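Local structure of DNA repair protein MmcB-related protein (Silicibacter pomeroyi, 3DNX) at residues D9-P12 and G13-L16; L48-K51 and G52-W55; E58-S62 and R63-Q67. The protein is of unknown function but probably has a PD-(D/E)XK nuclease-like fold and a role linked to DNA repair. One frame throughout, in Å; residues are numbered along the deposited sequence.

Overall arrangement
Along the chain the three contacts follow in series. Contact 1 starts helix 12-26, contact 2 is the hairpin turn between strands 43-48 and 54-59, and contact 3 leads from the far end of strand 54-59 into helix 63-68. Contacts 2 and 3 thus share one strand of the six-stranded mixed sheet, their centres about 25 Å apart on opposite sides of the chain's centre. Contacts 1 and 3 are neighbours, with centres about 12 Å apart, and touch where P12 meets S61 and L16 packs against C59, K60 and S61. Helix 12-26 therefore begins beside the sodium site of contact 3, whereas contact 2 lies toward helix 122-144 and the second subunit.

Contact 1. Residues D9-P12 and G13-L16; sequences DLQP and GQRL
The backbone N-H of Q11 donates to OE1 of Q14 over 3.0 Å, in an almost straight bond (168°) that lies in the carbonyl plane of the side-chain amide, on a lone pair. Q14 reaches it by placing CG beside its own backbone N (chi1 -71°) and staying extended beyond, which carries the amide oxygen back past the start of the helix; there OE1 also touches Q11 CB at 3.7 Å. The carbonyl of Q11 opens the regular helical bonding: R15 N donates to Q11 O at 3.0 Å, and L16 N follows with P12 O at 3.2 Å. An alanine in place of Q14 would leave the Q11 N-H without this acceptor and would probably let the preceding loop turn more freely against the helix. L10 packs over the first turn, its CB 3.9 Å from R15 CG and 4.0 Å from Q14 CB. Outside the turn, P12 rests on S61 and R15 reaches L8 and A106. With Q11 as N-cap, proline next and the third helical residue bonding back to the cap N-H, this is a helix N-terminus carrying one half of a capping box.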
ATOM      1  N   ASP A   9       5.775 -11.914 -20.537  1.00 39.19           N
ATOM      2  CA  ASP A   9       5.011 -11.037 -21.431  1.00 39.51           C
ATOM      3  C   ASP A   9       4.737  -9.740 -20.668  1.00 39.87           C
ATOM      4  O   ASP A   9       3.623  -9.470 -20.208  1.00 39.97           O
ATOM      5  CB  ASP A   9       3.737 -11.680 -22.039  1.00 39.40           C
ATOM      6  CG  ASP A   9       3.070 -12.703 -21.132  1.00 39.37           C
ATOM      7  OD1 ASP A   9       1.822 -12.766 -21.129  1.00 38.77           O
ATOM      8  OD2 ASP A   9       3.783 -13.465 -20.449  1.00 39.57           O
ATOM      9  N   LEU A  10       5.810  -8.974 -20.499  1.00 40.08           N
ATOM     10  CA  LEU A  10       5.739  -7.594 -20.055  1.00 40.61           C
ATOM     11  C   LEU A  10       6.105  -6.713 -21.244  1.00 41.15           C
ATOM     12  O   LEU A  10       6.997  -7.054 -22.026  1.00 40.41           O
ATOM     13  CB  LEU A  10       6.746  -7.317 -18.933  1.00 40.38           C
ATOM     14  CG  LEU A  10       6.615  -8.019 -17.580  1.00 40.99           C
ATOM     15  CD1 LEU A  10       7.767  -7.588 -16.677  1.00 40.42           C
ATOM     16  CD2 LEU A  10       5.271  -7.748 -16.908  1.00 40.43           C
ATOM     17  N   GLN A  11       5.428  -5.575 -21.367  1.00 42.24           N
ATOM     18  CA  GLN A  11       5.776  -4.570 -22.377  0.50 42.53           C
ATOM     19  C   GLN A  11       7.087  -3.904 -21.971  1.00 42.85           C
ATOM     20  O   GLN A  11       7.493  -3.994 -20.814  1.00 42.28           O
ATOM     21  CB  GLN A  11       4.665  -3.518 -22.497  0.50 42.65           C
ATOM     22  CG  GLN A  11       3.486  -3.932 -23.380  0.50 42.48           C
ATOM     23  CD  GLN A  11       2.238  -3.117 -23.095  0.50 41.89           C
ATOM     24  OE1 GLN A  11       2.175  -2.389 -22.104  0.50 41.95           O
ATOM     25  NE2 GLN A  11       1.241  -3.230 -23.966  0.50 42.22           N
ATOM     26  N   PRO A  12       7.768  -3.235 -22.921  1.00 43.65           N
ATOM     27  CA  PRO A  12       9.071  -2.613 -22.570  1.00 44.43           C
ATOM     28  C   PRO A  12       9.072  -1.685 -21.329  1.00 44.22           C
ATOM     29  O   PRO A  12       9.972  -1.768 -20.476  1.00 43.49           O
ATOM     30  CB  PRO A  12       9.438  -1.853 -23.852  1.00 44.78           C
ATOM     31  CG  PRO A  12       8.771  -2.619 -24.947  1.00 44.24           C
ATOM     32  CD  PRO A  12       7.450  -3.055 -24.357  1.00 43.75           C
ATOM     33  N   GLY A  13       8.076  -0.812 -21.209  1.00 44.09           N
ATOM     34  CA  GLY A  13       8.028   0.064 -20.018  1.00 43.34           C
ATOM     35  C   GLY A  13       7.818  -0.716 -18.731  1.00 42.61           C
ATOM     36  O   GLY A  13       8.350  -0.372 -17.645  1.00 41.75           O
ATOM     37  N   GLN A  14       7.035  -1.790 -18.824  1.00 41.40           N
ATOM     38  CA  GLN A  14       6.786  -2.599 -17.659  1.00 40.04           C
ATOM     39  C   GLN A  14       8.046  -3.311 -17.217  1.00 38.83           C
ATOM     40  O   GLN A  14       8.199  -3.598 -16.039  1.00 39.89           O
ATOM     41  CB  GLN A  14       5.665  -3.615 -17.913  1.00 40.06           C
ATOM     42  CG  GLN A  14       4.270  -2.998 -18.015  1.00 40.33           C
ATOM     43  CD  GLN A  14       3.217  -4.012 -18.354  1.00 39.18           C
ATOM     44  OE1 GLN A  14       3.360  -4.781 -19.303  1.00 35.18           O
ATOM     45  NE2 GLN A  14       2.125  -4.008 -17.588  1.00 42.19           N
ATOM     46  N   ARG A  15       8.886  -3.665 -18.177  1.00 38.76           N
ATOM     47  CA  ARG A  15      10.156  -4.322 -17.899  1.00 37.01           C
ATOM     48  C   ARG A  15      11.051  -3.421 -17.075  1.00 34.65           C
ATOM     49  O   ARG A  15      11.558  -3.826 -16.039  1.00 34.81           O
ATOM     50  CB  ARG A  15      10.825  -4.714 -19.225  1.00 37.53           C
ATOM     51  CG  ARG A  15      10.264  -5.998 -19.866  1.00 38.59           C
ATOM     52  CD  ARG A  15      11.024  -6.343 -21.132  1.00 40.97           C
ATOM     53  NE  ARG A  15      10.800  -7.719 -21.575  1.00 43.25           N
ATOM     54  CZ  ARG A  15      11.594  -8.769 -21.323  1.00 44.47           C
ATOM     55  NH1 ARG A  15      11.266  -9.960 -21.814  1.00 45.36           N
ATOM     56  NH2 ARG A  15      12.711  -8.662 -20.600  1.00 44.66           N
ATOM     57  N   LEU A  16      11.251  -2.195 -17.553  1.00 32.91           N
ATOM     58  CA  LEU A  16      12.051  -1.219 -16.824  1.00 32.29           C
ATOM     59  C   LEU A  16      11.477  -1.023 -15.420  1.00 31.74           C
ATOM     60  O   LEU A  16      12.230  -1.027 -14.460  1.00 32.08           O
ATOM     61  CB  LEU A  16      12.124   0.133 -17.563  1.00 32.92           C
ATOM     62  CG  LEU A  16      12.768   0.157 -18.955  1.00 32.94           C
ATOM     63  CD1 LEU A  16      12.521   1.510 -19.662  1.00 32.58           C
ATOM     64  CD2 LEU A  16      14.244  -0.113 -18.821  1.00 33.66           C
TER

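Contact 2. Residues L48-K51 and G52-W55; sequences LGPK and GEIW
E53 folds back over the turn that precedes it, and its OE2 takes the backbone N-H of K51 at 2.8 Å, on the syn side but 33° out of the carboxylate plane. A bend at chi2 (99°) brings the carboxylate back over the turn; OE2 also lies 3.4 Å from K51 CB and close to the backbone of G49, where a CB would collide with it. The NZ of K51 stays 4.5 Å from E53 OE1, too far for a salt bridge. The backbone beneath is a type I turn from G49 to G52, closed by G52 N to G49 O (3.0 Å); beyond it G49 N donates to E53 O (2.9 Å), pairing the strand ends across the bulge. G52 has left-handed backbone angles that call for glycine, making this a type I turn with a G1 bulge. L48 has CG anti to the backbone N (chi1 175°), which puts CD1 against G52 CA at 3.7 Å and E53 O at 3.6 Å. The hairpin joins antiparallel strands 43-48 and 54-59. L48 and I54, a non-hydrogen-bonded pair, both pack on helix 122-144, L48 also meets A133 of the second subunit, and the W55 ring meets F29 and F83.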
ATOM      1  N   LEU A  48       8.311   5.303  -2.567  1.00 30.88           N
ATOM      2  CA  LEU A  48       8.108   5.842  -1.255  1.00 31.78           C
ATOM      3  C   LEU A  48       9.206   5.354  -0.309  1.00 32.94           C
ATOM      4  O   LEU A  48       9.403   4.128  -0.118  1.00 32.14           O
ATOM      5  CB  LEU A  48       6.732   5.455  -0.717  1.00 31.03           C
ATOM      6  CG  LEU A  48       6.400   5.855   0.708  1.00 32.51           C
ATOM      7  CD1 LEU A  48       6.385   7.391   0.862  1.00 29.99           C
ATOM      8  CD2 LEU A  48       5.051   5.205   1.182  1.00 29.43           C
ATOM      9  N   GLY A  49       9.915   6.324   0.243  1.00 34.05           N
ATOM     10  CA  GLY A  49      11.063   6.101   1.132  1.00 35.87           C
ATOM     11  C   GLY A  49      10.633   5.876   2.561  1.00 37.83           C
ATOM     12  O   GLY A  49       9.463   6.147   2.933  1.00 38.53           O
ATOM     13  N   PRO A  50      11.539   5.312   3.378  1.00 39.46           N
ATOM     14  CA  PRO A  50      11.117   4.950   4.753  1.00 40.90           C
ATOM     15  C   PRO A  50      10.757   6.158   5.644  1.00 42.26           C
ATOM     16  O   PRO A  50      10.098   5.980   6.684  1.00 43.50           O
ATOM     17  CB  PRO A  50      12.335   4.186   5.326  1.00 40.67           C
ATOM     18  CG  PRO A  50      13.475   4.550   4.447  1.00 40.80           C
ATOM     19  CD  PRO A  50      12.917   4.911   3.081  1.00 38.82           C
ATOM     20  N   LYS A  51      11.164   7.356   5.238  1.00 42.99           N
ATOM     21  CA  LYS A  51      10.836   8.579   5.971  1.00 43.80           C
ATOM     22  C   LYS A  51       9.817   9.408   5.199  1.00 42.11           C
ATOM     23  O   LYS A  51       9.601  10.570   5.516  1.00 41.20           O
ATOM     24  CB  LYS A  51      12.108   9.402   6.213  1.00 45.43           C
ATOM     25  CG  LYS A  51      13.166   8.696   7.099  1.00 49.60           C
ATOM     26  CD  LYS A  51      14.421   9.577   7.334  1.00 54.59           C
ATOM     27  CE  LYS A  51      15.661   9.059   6.581  1.00 57.03           C
ATOM     28  NZ  LYS A  51      15.948   7.615   6.930  1.00 58.42           N
ATOM     29  N   GLY A  52       9.183   8.800   4.196  1.00 39.55           N
ATOM     30  CA  GLY A  52       8.137   9.453   3.447  1.00 37.96           C
ATOM     31  C   GLY A  52       8.612  10.251   2.243  1.00 36.76           C
ATOM     32  O   GLY A  52       7.857  11.002   1.688  1.00 35.86           O
ATOM     33  N   GLU A  53       9.846  10.047   1.818  1.00 35.39           N
ATOM     34  CA  GLU A  53      10.391  10.669   0.599  1.00 36.06           C
ATOM     35  C   GLU A  53       9.577  10.151  -0.624  1.00 34.85           C
ATOM     36  O   GLU A  53       9.202   8.978  -0.678  1.00 34.55           O
ATOM     37  CB  GLU A  53      11.887  10.328   0.465  1.00 36.91           C
ATOM     38  CG  GLU A  53      12.769  10.556   1.757  1.00 42.02           C
ATOM     39  CD  GLU A  53      13.042   9.261   2.603  1.00 46.63           C
ATOM     40  OE1 GLU A  53      14.202   8.972   2.972  1.00 54.54           O
ATOM     41  OE2 GLU A  53      12.125   8.521   2.905  1.00 41.20           O
ATOM     42  N   ILE A  54       9.227  11.031  -1.556  1.00 32.72           N
ATOM     43  CA  ILE A  54       8.453  10.634  -2.740  1.00 31.02           C
ATOM     44  C   ILE A  54       9.329  10.851  -3.986  1.00 30.71           C
ATOM     45  O   ILE A  54       9.843  11.949  -4.227  1.00 29.10           O
ATOM     46  CB  ILE A  54       7.096  11.407  -2.846  1.00 31.37           C
ATOM     47  CG1 ILE A  54       6.175  11.021  -1.680  1.00 33.61           C
ATOM     48  CG2 ILE A  54       6.344  11.081  -4.165  1.00 29.15           C
ATOM     49  CD1 ILE A  54       5.191  12.101  -1.330  1.00 36.59           C
ATOM     50  N   TRP A  55       9.499   9.764  -4.754  1.00 30.35           N
ATOM     51  CA  TRP A  55      10.232   9.748  -6.006  1.00 30.78           C
ATOM     52  C   TRP A  55       9.305   9.389  -7.143  1.00 29.52           C
ATOM     53  O   TRP A  55       8.459   8.513  -7.016  1.00 29.52           O
ATOM     54  CB  TRP A  55      11.320   8.686  -5.948  1.00 31.80           C
ATOM     55  CG  TRP A  55      12.470   9.001  -5.053  1.00 32.99           C
ATOM     56  CD1 TRP A  55      12.562   9.989  -4.121  1.00 34.79           C
ATOM     57  CD2 TRP A  55      13.695   8.270  -4.983  1.00 33.33           C
ATOM     58  NE1 TRP A  55      13.767   9.908  -3.455  1.00 35.95           N
ATOM     59  CE2 TRP A  55      14.483   8.864  -3.978  1.00 36.05           C
ATOM     60  CE3 TRP A  55      14.180   7.162  -5.644  1.00 33.32           C
ATOM     61  CZ2 TRP A  55      15.752   8.403  -3.648  1.00 34.77           C
ATOM     62  CZ3 TRP A  55      15.469   6.705  -5.317  1.00 34.80           C
ATOM     63  CH2 TRP A  55      16.219   7.335  -4.327  1.00 35.32           C
TER

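Contact 3. Residues E58-S62 and R63-Q67; sequences ECKSS and RADFQ. With NA (sodium ion), chain C.
The backbone leaves strand 54-59 through K60 and S61 and turns into helix 63-68 at S62, the N-cap, whose carbonyl O accepts F66 N at 3.2 Å. This is the first half of a beta-alpha-beta unit completed by strand 81-86, and E58 and K60, with D44 on the adjoining strand, are consistent with the PD-(D/E)XK signature. D65 carries the contact. Its CG lies anti to the backbone N (chi1 -155°), which sends the carboxylate back toward the strand end, where OD2 is gripped by two partners: the sodium ion at 2.4 Å and S61 N at 3.1 Å, the latter on the anti side. C59 O supplies the other protein ligand to the metal, and three waters complete the observed shell; one of them donates to D65 OD1. K60 crosses D65 at about a right angle. The bend at its chi2 lets CD lie 3.3 Å from D65 OD2, and its NZ forms a salt bridge with D69. The end of F66 leads away from residues 58-62, and its ring meets W84 of strand 81-86 edge-to-face. K60 NZ also donates to D65 O from above the carbonyl plane, and to a sodium-bound water 2.8 Å from NZ.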
ATOM      1  N   GLU A  58      10.074   7.978 -14.370  1.00 26.85           N
ATOM      2  CA  GLU A  58       9.514   7.768 -15.668  1.00 26.66           C
ATOM      3  C   GLU A  58      10.402   6.819 -16.460  1.00 28.23           C
ATOM      4  O   GLU A  58      11.586   7.145 -16.745  1.00 28.33           O
ATOM      5  CB  GLU A  58       9.370   9.112 -16.406  1.00 26.95           C
ATOM      6  CG  GLU A  58       8.267   9.976 -15.904  1.00 26.27           C
ATOM      7  CD  GLU A  58       6.907   9.375 -16.167  1.00 28.92           C
ATOM      8  OE1 GLU A  58       6.434   9.463 -17.320  1.00 30.37           O
ATOM      9  OE2 GLU A  58       6.310   8.820 -15.225  1.00 26.72           O
ATOM     10  N   CYS A  59       9.795   5.729 -16.895  1.00 29.07           N
ATOM     11  CA  CYS A  59      10.457   4.633 -17.562  1.00 30.82           C
ATOM     12  C   CYS A  59      10.269   4.782 -19.053  1.00 30.88           C
ATOM     13  O   CYS A  59       9.215   4.499 -19.580  1.00 31.72           O
ATOM     14  CB  CYS A  59       9.915   3.290 -17.061  1.00 30.80           C
ATOM     15  SG  CYS A  59      10.149   3.060 -15.284  1.00 33.27           S
ATOM     16  N   LYS A  60      11.309   5.225 -19.756  1.00 31.20           N
ATOM     17  CA  LYS A  60      11.203   5.424 -21.195  1.00 32.78           C
ATOM     18  C   LYS A  60      11.929   4.309 -21.952  1.00 33.46           C
ATOM     19  O   LYS A  60      13.123   4.131 -21.832  1.00 32.62           O
ATOM     20  CB  LYS A  60      11.734   6.797 -21.566  1.00 32.90           C
ATOM     21  CG  LYS A  60      11.010   7.923 -20.853  1.00 35.60           C
ATOM     22  CD  LYS A  60       9.547   7.896 -21.286  1.00 38.77           C
ATOM     23  CE  LYS A  60       8.735   8.924 -20.608  1.00 42.21           C
ATOM     24  NZ  LYS A  60       7.283   8.881 -21.037  1.00 43.45           N
ATOM     25  N   SER A  61      11.173   3.575 -22.750  1.00 34.39           N
ATOM     26  CA  SER A  61      11.658   2.359 -23.356  1.00 35.27           C
ATOM     27  C   SER A  61      12.266   2.620 -24.741  1.00 35.26           C
ATOM     28  O   SER A  61      12.909   1.721 -25.310  1.00 35.69           O
ATOM     29  CB  SER A  61      10.502   1.380 -23.432  1.00 35.37           C
ATOM     30  OG  SER A  61       9.416   1.962 -24.172  1.00 40.50           O
ATOM     31  N   SER A  62      12.082   3.862 -25.233  1.00 34.46           N
ATOM     32  CA  SER A  62      12.514   4.300 -26.570  0.50 34.53           C
ATOM     33  C   SER A  62      12.681   5.819 -26.573  1.00 34.32           C
ATOM     34  O   SER A  62      12.077   6.506 -25.771  1.00 33.74           O
ATOM     35  CB  SER A  62      11.434   3.954 -27.623  0.50 34.93           C
ATOM     36  OG  SER A  62      11.847   2.940 -28.517  0.50 34.74           O
ATOM     37  N   ARG A  63      13.453   6.344 -27.516  1.00 35.75           N
ATOM     38  CA  ARG A  63      13.454   7.792 -27.802  1.00 36.62           C
ATOM     39  C   ARG A  63      12.065   8.384 -28.069  1.00 36.50           C
ATOM     40  O   ARG A  63      11.760   9.497 -27.622  1.00 36.82           O
ATOM     41  CB  ARG A  63      14.317   8.079 -29.013  1.00 37.23           C
ATOM     42  CG  ARG A  63      15.768   8.082 -28.695  1.00 38.79           C
ATOM     43  CD  ARG A  63      16.535   8.648 -29.833  1.00 40.20           C
ATOM     44  NE  ARG A  63      16.336  10.094 -29.955  1.00 41.47           N
ATOM     45  CZ  ARG A  63      17.093  10.886 -30.701  1.00 42.08           C
ATOM     46  NH1 ARG A  63      18.103  10.383 -31.398  1.00 43.37           N
ATOM     47  NH2 ARG A  63      16.841  12.189 -30.760  1.00 44.05           N
ATOM     48  N   ALA A  64      11.222   7.651 -28.792  1.00 36.87           N
ATOM     49  CA  ALA A  64       9.827   8.107 -29.054  1.00 36.31           C
ATOM     50  C   ALA A  64       9.034   8.205 -27.748  1.00 36.59           C
ATOM     51  O   ALA A  64       8.253   9.148 -27.558  1.00 36.73           O
ATOM     52  CB  ALA A  64       9.129   7.191 -30.017  1.00 36.61           C
ATOM     53  N   ASP A  65       9.250   7.252 -26.838  1.00 35.46           N
ATOM     54  CA  ASP A  65       8.597   7.277 -25.560  1.00 35.64           C
ATOM     55  C   ASP A  65       8.952   8.573 -24.825  1.00 34.83           C
ATOM     56  O   ASP A  65       8.106   9.167 -24.132  1.00 35.10           O
ATOM     57  CB  ASP A  65       9.029   6.063 -24.727  1.00 36.39           C
ATOM     58  CG  ASP A  65       8.019   5.680 -23.687  1.00 39.25           C
ATOM     59  OD1 ASP A  65       6.804   5.926 -23.884  1.00 40.62           O
ATOM     60  OD2 ASP A  65       8.434   5.099 -22.666  1.00 38.77           O
ATOM     61  N   PHE A  66      10.211   8.996 -24.962  1.00 32.94           N
ATOM     62  CA  PHE A  66      10.726  10.188 -24.271  1.00 32.11           C
ATOM     63  C   PHE A  66      10.147  11.433 -24.950  1.00 32.58           C
ATOM     64  O   PHE A  66       9.721  12.379 -24.288  1.00 33.27           O
ATOM     65  CB  PHE A  66      12.284  10.178 -24.267  1.00 31.56           C
ATOM     66  CG  PHE A  66      12.901  11.493 -23.955  1.00 28.81           C
ATOM     67  CD1 PHE A  66      12.717  12.075 -22.731  1.00 28.17           C
ATOM     68  CD2 PHE A  66      13.686  12.142 -24.892  1.00 30.00           C
ATOM     69  CE1 PHE A  66      13.276  13.334 -22.454  1.00 28.32           C
ATOM     70  CE2 PHE A  66      14.271  13.364 -24.602  1.00 30.25           C
ATOM     71  CZ  PHE A  66      14.061  13.953 -23.372  1.00 27.83           C
ATOM     72  N   GLN A  67      10.116  11.407 -26.270  1.00 32.42           N
ATOM     73  CA  GLN A  67       9.551  12.497 -27.047  1.00 33.60           C
ATOM     74  C   GLN A  67       8.088  12.814 -26.659  1.00 34.10           C
ATOM     75  O   GLN A  67       7.694  13.980 -26.587  1.00 34.13           O
ATOM     76  CB  GLN A  67       9.723  12.191 -28.545  1.00 33.32           C
ATOM     77  CG  GLN A  67      11.224  12.154 -28.963  1.00 34.10           C
ATOM     78  CD  GLN A  67      11.517  11.332 -30.243  1.00 36.83           C
ATOM     79  OE1 GLN A  67      10.601  10.952 -30.979  1.00 36.11           O
ATOM     80  NE2 GLN A  67      12.806  11.105 -30.524  1.00 35.53           N
TER
HETATM   81 NA    NA C 202       7.024   4.441 -20.819  1.00 55.23          NA
HETATM   82  O   HOH W   1       6.519   6.472 -19.788  1.00 42.04           O
HETATM   83  O   HOH W   2       5.251   4.821 -22.274  1.00 46.64           O
HETATM   84  O   HOH W   3       6.255   2.996 -19.300  1.00 40.37           O